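Local atomic coordinates of telomerase reverse transcriptase (Candida tropicalis MYA-3404, PDB entry 6ZD1), a protein that probably extends chromosome ends as a reverse transcriptase, copying a template within the telomerase RNA into telomeric DNA repeats. Residues F640-H650 with M688-W697. Sequence-based numbering, arbitrary orientation.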
ATOM      1  N   PHE A 640       1.152 -26.139  21.905  1.00 57.01           N
ATOM      2  CA  PHE A 640       1.696 -25.398  20.776  1.00 58.81           C
ATOM      3  C   PHE A 640       2.385 -26.356  19.808  1.00 62.46           C
ATOM      4  O   PHE A 640       3.326 -27.063  20.184  1.00 60.59           O
ATOM      5  CB  PHE A 640       2.676 -24.341  21.279  1.00 49.66           C
ATOM      6  CG  PHE A 640       3.440 -23.653  20.189  1.00 64.42           C
ATOM      7  CD1 PHE A 640       2.879 -22.590  19.499  1.00 44.94           C
ATOM      8  CD2 PHE A 640       4.725 -24.061  19.859  1.00 57.52           C
ATOM      9  CE1 PHE A 640       3.579 -21.948  18.496  1.00 54.22           C
ATOM     10  CE2 PHE A 640       5.432 -23.425  18.853  1.00 69.11           C
ATOM     11  CZ  PHE A 640       4.856 -22.365  18.171  1.00 51.23           C
ATOM     12  N   GLU A 641       1.925 -26.374  18.563  1.00 56.01           N
ATOM     13  CA  GLU A 641       2.468 -27.245  17.527  1.00 54.04           C
ATOM     14  C   GLU A 641       3.244 -26.383  16.539  1.00 58.61           C
ATOM     15  O   GLU A 641       2.655 -25.569  15.816  1.00 54.32           O
ATOM     16  CB  GLU A 641       1.345 -28.016  16.836  1.00 57.55           C
ATOM     17  CG  GLU A 641       0.325 -28.578  17.811  1.00 82.76           C
ATOM     18  CD  GLU A 641      -0.903 -29.140  17.126  1.00102.25           C
ATOM     19  OE1 GLU A 641      -0.772 -30.145  16.396  1.00112.49           O
ATOM     20  OE2 GLU A 641      -1.999 -28.570  17.311  1.00111.09           O
ATOM     21  N   ARG A 642       4.563 -26.589  16.488  1.00 55.04           N
ATOM     22  CA  ARG A 642       5.428 -25.710  15.709  1.00 49.43           C
ATOM     23  C   ARG A 642       5.130 -25.795  14.218  1.00 51.24           C
ATOM     24  O   ARG A 642       5.292 -24.801  13.503  1.00 53.61           O
ATOM     25  CB  ARG A 642       6.898 -26.043  15.977  1.00 49.18           C
ATOM     26  CG  ARG A 642       7.297 -27.466  15.589  1.00 69.43           C
ATOM     27  CD  ARG A 642       8.703 -27.826  16.064  1.00 68.01           C
ATOM     28  NE  ARG A 642       9.106 -29.158  15.615  1.00 72.05           N
ATOM     29  CZ  ARG A 642       8.769 -30.290  16.230  1.00 94.20           C
ATOM     30  NH1 ARG A 642       8.017 -30.259  17.321  1.00 87.41           N
ATOM     31  NH2 ARG A 642       9.182 -31.459  15.753  1.00 78.50           N
ATOM     32  N   TYR A 643       4.692 -26.958  13.728  1.00 51.84           N
ATOM     33  CA  TYR A 643       4.427 -27.088  12.299  1.00 53.90           C
ATOM     34  C   TYR A 643       3.196 -26.288  11.896  1.00 52.00           C
ATOM     35  O   TYR A 643       3.186 -25.646  10.841  1.00 52.50           O
ATOM     36  CB  TYR A 643       4.263 -28.562  11.923  1.00 52.76           C
ATOM     37  CG  TYR A 643       5.517 -29.387  12.120  1.00 71.23           C
ATOM     38  CD1 TYR A 643       6.674 -29.109  11.400  1.00 73.07           C
ATOM     39  CD2 TYR A 643       5.545 -30.447  13.020  1.00 73.93           C
ATOM     40  CE1 TYR A 643       7.826 -29.859  11.573  1.00 69.56           C
ATOM     41  CE2 TYR A 643       6.692 -31.203  13.199  1.00 69.87           C
ATOM     42  CZ  TYR A 643       7.827 -30.904  12.471  1.00 75.10           C
ATOM     43  OH  TYR A 643       8.971 -31.650  12.643  1.00 90.21           O
ATOM     44  N   ARG A 644       2.167 -26.273  12.747  1.00 52.05           N
ATOM     45  CA  ARG A 644       1.015 -25.416  12.486  1.00 49.55           C
ATOM     46  C   ARG A 644       1.418 -23.949  12.524  1.00 55.71           C
ATOM     47  O   ARG A 644       0.922 -23.138  11.733  1.00 72.37           O
ATOM     48  CB  ARG A 644      -0.088 -25.703  13.504  1.00 54.18           C
ATOM     49  CG  ARG A 644      -1.263 -24.750  13.447  1.00 72.00           C
ATOM     50  CD  ARG A 644      -2.340 -25.141  14.450  1.00 77.69           C
ATOM     51  NE  ARG A 644      -2.838 -26.496  14.225  1.00 88.58           N
ATOM     52  CZ  ARG A 644      -3.768 -26.811  13.328  1.00 97.64           C
ATOM     53  NH1 ARG A 644      -4.297 -25.867  12.559  1.00 86.60           N
ATOM     54  NH2 ARG A 644      -4.165 -28.071  13.194  1.00 80.33           N
ATOM     55  N   PHE A 645       2.354 -23.601  13.410  1.00 47.20           N
ATOM     56  CA  PHE A 645       2.817 -22.223  13.496  1.00 56.42           C
ATOM     57  C   PHE A 645       3.606 -21.819  12.260  1.00 54.50           C
ATOM     58  O   PHE A 645       3.556 -20.653  11.850  1.00 53.31           O
ATOM     59  CB  PHE A 645       3.669 -22.042  14.752  1.00 49.64           C
ATOM     60  CG  PHE A 645       4.233 -20.660  14.911  1.00 50.87           C
ATOM     61  CD1 PHE A 645       3.394 -19.567  15.051  1.00 50.08           C
ATOM     62  CD2 PHE A 645       5.604 -20.456  14.944  1.00 50.03           C
ATOM     63  CE1 PHE A 645       3.914 -18.292  15.210  1.00 47.58           C
ATOM     64  CE2 PHE A 645       6.129 -19.185  15.102  1.00 49.08           C
ATOM     65  CZ  PHE A 645       5.283 -18.101  15.234  1.00 42.28           C
HETATM   66  N   MSE A 646       4.312 -22.759  11.640  1.00 53.94           N
HETATM   67  CA  MSE A 646       5.132 -22.433  10.480  1.00 50.75           C
HETATM   68  C   MSE A 646       4.275 -22.207   9.250  1.00 52.95           C
HETATM   69  O   MSE A 646       4.554 -21.318   8.443  1.00 61.45           O
HETATM   70  CB  MSE A 646       6.147 -23.532  10.216  1.00 48.62           C
HETATM   71  CG  MSE A 646       7.291 -23.529  11.207  1.00 77.36           C
HETATM   72 SE   MSE A 646       8.559 -24.963  10.872  1.00116.74          SE
HETATM   73  CE  MSE A 646       8.212 -26.038  12.454  1.00 72.61           C
ATOM     74  N   LYS A 647       3.213 -23.002   9.120  1.00 46.30           N
ATOM     75  CA  LYS A 647       2.238 -22.737   8.069  1.00 59.74           C
ATOM     76  C   LYS A 647       1.655 -21.343   8.230  1.00 55.58           C
ATOM     77  O   LYS A 647       1.484 -20.617   7.245  1.00 51.57           O
ATOM     78  CB  LYS A 647       1.140 -23.800   8.091  1.00 58.66           C
ATOM     79  CG  LYS A 647       1.612 -25.161   7.607  1.00 68.73           C
ATOM     80  CD  LYS A 647       0.775 -26.289   8.183  1.00 85.25           C
ATOM     81  CE  LYS A 647       1.377 -27.637   7.832  1.00 82.49           C
ATOM     82  NZ  LYS A 647       0.776 -28.740   8.626  1.00 75.07           N
ATOM     83  N   PHE A 648       1.376 -20.941   9.474  1.00 55.46           N
ATOM     84  CA  PHE A 648       0.934 -19.574   9.730  1.00 47.45           C
ATOM     85  C   PHE A 648       1.992 -18.570   9.292  1.00 46.98           C
ATOM     86  O   PHE A 648       1.683 -17.585   8.610  1.00 50.55           O
ATOM     87  CB  PHE A 648       0.596 -19.400  11.214  1.00 57.16           C
ATOM     88  CG  PHE A 648       0.363 -17.971  11.628  1.00 46.16           C
ATOM     89  CD1 PHE A 648      -0.865 -17.363  11.412  1.00 53.57           C
ATOM     90  CD2 PHE A 648       1.367 -17.244  12.252  1.00 42.59           C
ATOM     91  CE1 PHE A 648      -1.086 -16.051  11.805  1.00 51.22           C
ATOM     92  CE2 PHE A 648       1.155 -15.930  12.646  1.00 46.53           C
ATOM     93  CZ  PHE A 648      -0.075 -15.334  12.420  1.00 43.31           C
ATOM     94  N   LEU A 649       3.255 -18.808   9.656  1.00 45.11           N
ATOM     95  CA  LEU A 649       4.315 -17.914   9.193  1.00 46.07           C
ATOM     96  C   LEU A 649       4.403 -17.917   7.673  1.00 49.45           C
ATOM     97  O   LEU A 649       4.503 -16.853   7.049  1.00 50.26           O
ATOM     98  CB  LEU A 649       5.659 -18.311   9.804  1.00 47.78           C
ATOM     99  CG  LEU A 649       5.827 -18.120  11.313  1.00 51.09           C
ATOM    100  CD1 LEU A 649       7.187 -18.628  11.739  1.00 43.95           C
ATOM    101  CD2 LEU A 649       5.654 -16.664  11.708  1.00 47.84           C
ATOM    102  N   HIS A 650       4.324 -19.100   7.057  1.00 43.74           N
ATOM    103  CA  HIS A 650       4.424 -19.180   5.604  1.00 54.26           C
ATOM    104  C   HIS A 650       3.280 -18.430   4.932  1.00 57.82           C
ATOM    105  O   HIS A 650       3.493 -17.734   3.934  1.00 52.75           O
ATOM    106  CB  HIS A 650       4.455 -20.637   5.148  1.00 57.78           C
ATOM    107  CG  HIS A 650       4.680 -20.799   3.675  1.00 64.54           C
ATOM    108  ND1 HIS A 650       3.660 -20.719   2.752  1.00 77.55           N
ATOM    109  CD2 HIS A 650       5.810 -21.029   2.966  1.00 69.74           C
ATOM    110  CE1 HIS A 650       4.150 -20.896   1.538  1.00 78.24           C
ATOM    111  NE2 HIS A 650       5.454 -21.086   1.640  1.00 74.06           N
HETATM  112  N   MSE A 688      10.255 -16.865  22.813  1.00 68.30           N
HETATM  113  CA  MSE A 688      10.017 -18.290  22.639  1.00 62.96           C
HETATM  114  C   MSE A 688      11.307 -19.069  22.837  1.00 72.90           C
HETATM  115  O   MSE A 688      12.256 -18.910  22.073  1.00 71.39           O
HETATM  116  CB  MSE A 688       9.435 -18.559  21.254  1.00 71.29           C
HETATM  117  CG  MSE A 688       8.855 -19.941  21.073  1.00 87.48           C
HETATM  118 SE   MSE A 688       7.922 -20.066  19.371  1.00165.89          SE
HETATM  119  CE  MSE A 688       6.520 -18.764  19.720  1.00 70.11           C
ATOM    120  N   ALA A 689      11.343 -19.909  23.873  1.00 59.88           N
ATOM    121  CA  ALA A 689      12.571 -20.630  24.190  1.00 72.79           C
ATOM    122  C   ALA A 689      12.905 -21.652  23.110  1.00 66.75           C
ATOM    123  O   ALA A 689      14.054 -21.745  22.665  1.00 77.52           O
ATOM    124  CB  ALA A 689      12.452 -21.306  25.558  1.00 62.84           C
ATOM    125  N   THR A 690      11.915 -22.429  22.675  1.00 66.22           N
ATOM    126  CA  THR A 690      12.132 -23.507  21.709  1.00 73.35           C
ATOM    127  C   THR A 690      11.646 -23.041  20.339  1.00 69.15           C
ATOM    128  O   THR A 690      10.465 -23.144  20.007  1.00 70.30           O
ATOM    129  CB  THR A 690      11.423 -24.778  22.154  1.00 70.02           C
ATOM    130  OG1 THR A 690      11.792 -25.077  23.507  1.00 66.60           O
ATOM    131  CG2 THR A 690      11.817 -25.944  21.260  1.00 69.46           C
ATOM    132  N   LYS A 691      12.574 -22.515  19.535  1.00 59.38           N
ATOM    133  CA  LYS A 691      12.236 -22.068  18.191  1.00 52.26           C
ATOM    134  C   LYS A 691      13.287 -22.440  17.151  1.00 50.10           C
ATOM    135  O   LYS A 691      13.195 -21.968  16.008  1.00 61.59           O
ATOM    136  CB  LYS A 691      12.022 -20.547  18.182  1.00 69.96           C
ATOM    137  CG  LYS A 691      13.193 -19.750  18.750  1.00 47.00           C
ATOM    138  CD  LYS A 691      12.929 -18.253  18.652  1.00 60.57           C
ATOM    139  CE  LYS A 691      14.085 -17.441  19.210  1.00 58.39           C
ATOM    140  NZ  LYS A 691      14.336 -17.756  20.641  1.00 68.04           N
ATOM    141  N   GLN A 692      14.266 -23.278  17.498  1.00 48.78           N
ATOM    142  CA  GLN A 692      15.396 -23.519  16.604  1.00 51.65           C
ATOM    143  C   GLN A 692      14.931 -24.075  15.266  1.00 54.54           C
ATOM    144  O   GLN A 692      15.350 -23.598  14.205  1.00 50.97           O
ATOM    145  CB  GLN A 692      16.393 -24.468  17.265  1.00 52.84           C
ATOM    146  CG  GLN A 692      17.540 -24.866  16.351  1.00 62.28           C
ATOM    147  CD  GLN A 692      18.493 -25.851  16.998  1.00 74.31           C
ATOM    148  OE1 GLN A 692      18.708 -25.823  18.211  1.00 85.80           O
ATOM    149  NE2 GLN A 692      19.068 -26.733  16.189  1.00 78.82           N
ATOM    150  N   GLU A 693      14.050 -25.076  15.296  1.00 51.12           N
ATOM    151  CA  GLU A 693      13.554 -25.641  14.048  1.00 51.59           C
ATOM    152  C   GLU A 693      12.706 -24.629  13.290  1.00 54.54           C
ATOM    153  O   GLU A 693      12.776 -24.552  12.057  1.00 52.44           O
ATOM    154  CB  GLU A 693      12.759 -26.913  14.338  1.00 55.08           C
ATOM    155  CG  GLU A 693      12.303 -27.673  13.104  1.00 58.58           C
ATOM    156  CD  GLU A 693      11.707 -29.028  13.449  1.00 79.65           C
ATOM    157  OE1 GLU A 693      11.715 -29.395  14.644  1.00 87.98           O
ATOM    158  OE2 GLU A 693      11.231 -29.725  12.528  1.00 72.65           O
ATOM    159  N   ILE A 694      11.930 -23.816  14.012  1.00 57.16           N
ATOM    160  CA  ILE A 694      11.130 -22.777  13.366  1.00 44.48           C
ATOM    161  C   ILE A 694      12.032 -21.764  12.673  1.00 54.14           C
ATOM    162  O   ILE A 694      11.815 -21.407  11.510  1.00 53.60           O
ATOM    163  CB  ILE A 694      10.205 -22.087  14.385  1.00 53.04           C
ATOM    164  CG1 ILE A 694       9.221 -23.085  14.999  1.00 44.94           C
ATOM    165  CG2 ILE A 694       9.454 -20.941  13.723  1.00 50.16           C
ATOM    166  CD1 ILE A 694       8.376 -22.484  16.113  1.00 41.28           C
ATOM    167  N   ILE A 695      13.058 -21.281  13.379  1.00 47.37           N
ATOM    168  CA  ILE A 695      13.920 -20.261  12.793  1.00 51.57           C
ATOM    169  C   ILE A 695      14.758 -20.864  11.671  1.00 45.14           C
ATOM    170  O   ILE A 695      14.958 -20.240  10.623  1.00 45.35           O
ATOM    171  CB  ILE A 695      14.794 -19.594  13.879  1.00 48.48           C
ATOM    172  CG1 ILE A 695      14.077 -18.402  14.526  1.00 51.65           C
ATOM    173  CG2 ILE A 695      16.057 -19.029  13.278  1.00 44.80           C
ATOM    174  CD1 ILE A 695      12.746 -18.710  15.160  1.00 67.77           C
ATOM    175  N   GLU A 696      15.219 -22.104  11.848  1.00 55.38           N
ATOM    176  CA  GLU A 696      15.980 -22.755  10.786  1.00 60.11           C
ATOM    177  C   GLU A 696      15.143 -22.907   9.520  1.00 58.48           C
ATOM    178  O   GLU A 696      15.645 -22.707   8.407  1.00 65.54           O
ATOM    179  CB  GLU A 696      16.485 -24.118  11.258  1.00 52.84           C
ATOM    180  CG  GLU A 696      17.281 -24.862  10.208  1.00 78.83           C
ATOM    181  CD  GLU A 696      17.624 -26.268  10.637  1.00 95.21           C
ATOM    182  OE1 GLU A 696      17.065 -26.727  11.655  1.00 87.29           O
ATOM    183  OE2 GLU A 696      18.456 -26.911   9.959  1.00 96.22           O
ATOM    184  N   TRP A 697      13.861 -23.249   9.671  1.00 51.09           N
ATOM    185  CA  TRP A 697      12.968 -23.286   8.518  1.00 51.32           C
ATOM    186  C   TRP A 697      12.788 -21.898   7.928  1.00 54.82           C
ATOM    187  O   TRP A 697      12.735 -21.735   6.704  1.00 60.85           O
ATOM    188  CB  TRP A 697      11.611 -23.865   8.910  1.00 48.63           C
ATOM    189  CG  TRP A 697      10.540 -23.574   7.900  1.00 58.08           C
ATOM    190  CD1 TRP A 697      10.235 -24.318   6.802  1.00 63.40           C
ATOM    191  CD2 TRP A 697       9.636 -22.456   7.891  1.00 55.77           C
ATOM    192  NE1 TRP A 697       9.198 -23.738   6.108  1.00 65.49           N
ATOM    193  CE2 TRP A 697       8.812 -22.596   6.758  1.00 63.36           C
ATOM    194  CE3 TRP A 697       9.444 -21.356   8.732  1.00 59.99           C
ATOM    195  CZ2 TRP A 697       7.812 -21.679   6.445  1.00 65.36           C
ATOM    196  CZ3 TRP A 697       8.447 -20.445   8.419  1.00 58.47           C
ATOM    197  CH2 TRP A 697       7.645 -20.614   7.286  1.00 55.73           C
TER
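Phe640, just ahead of helix 642-664, meets Met688 in a Met-aromatic contact that opens a near-parallel helix packing in the helical C-terminal extension, which probably forms the thumb of the polymerase. The selenium of selenomethionine Met688 lies 4.0 Å from Phe640 CZ, set obliquely to the ring, while Ile694 CD1 approaches the ring's edge. The two helix segments run roughly the same way, their axes 29° apart and 10.3 Å from each other at closest.

The first torsion of Arg642 sets CG in the cleft flanked by its own N and C, and from there the extended chain carries NE to Glu693. The resulting salt bridge is short, NE to OE1 being 2.8 Å. Its hydrogen bond is nevertheless weak, bent to 129° at the hydrogen. The guanidinium and carboxylate planes are well turned from each other. The other carboxylate oxygen, Glu693 OE2, comes 3.0 Å from Tyr643 OH. That hydroxyl also accepts a weak bond from Arg642 NH2, so three polar side chains cluster at the border of the apolar interface.

Deeper in, Ile694 is a knob in the hole formed by Arg642, Phe645, Met646 and Leu649; its CD1 lies 3.6 Å from Phe645 CD2.

Met646 CB and CG lie over one face of the Trp697 indole, CB making a CH-pi contact 7° off the six-membered ring's normal. SE, again a selenomethionine selenium, stands obliquely to the five-membered ring, and Met646 O is 3.4 Å from Trp697 CH2. Leu649 meets Ile694 CG2 through CD1 and Trp697 CZ3 through CB. Like Phe645, it also touches Phe624 of helix 609-637, which packs against helix 642-664. At His650, the backbone N faces the indole edge and CB lies 3.7 Å from Trp697 CZ2.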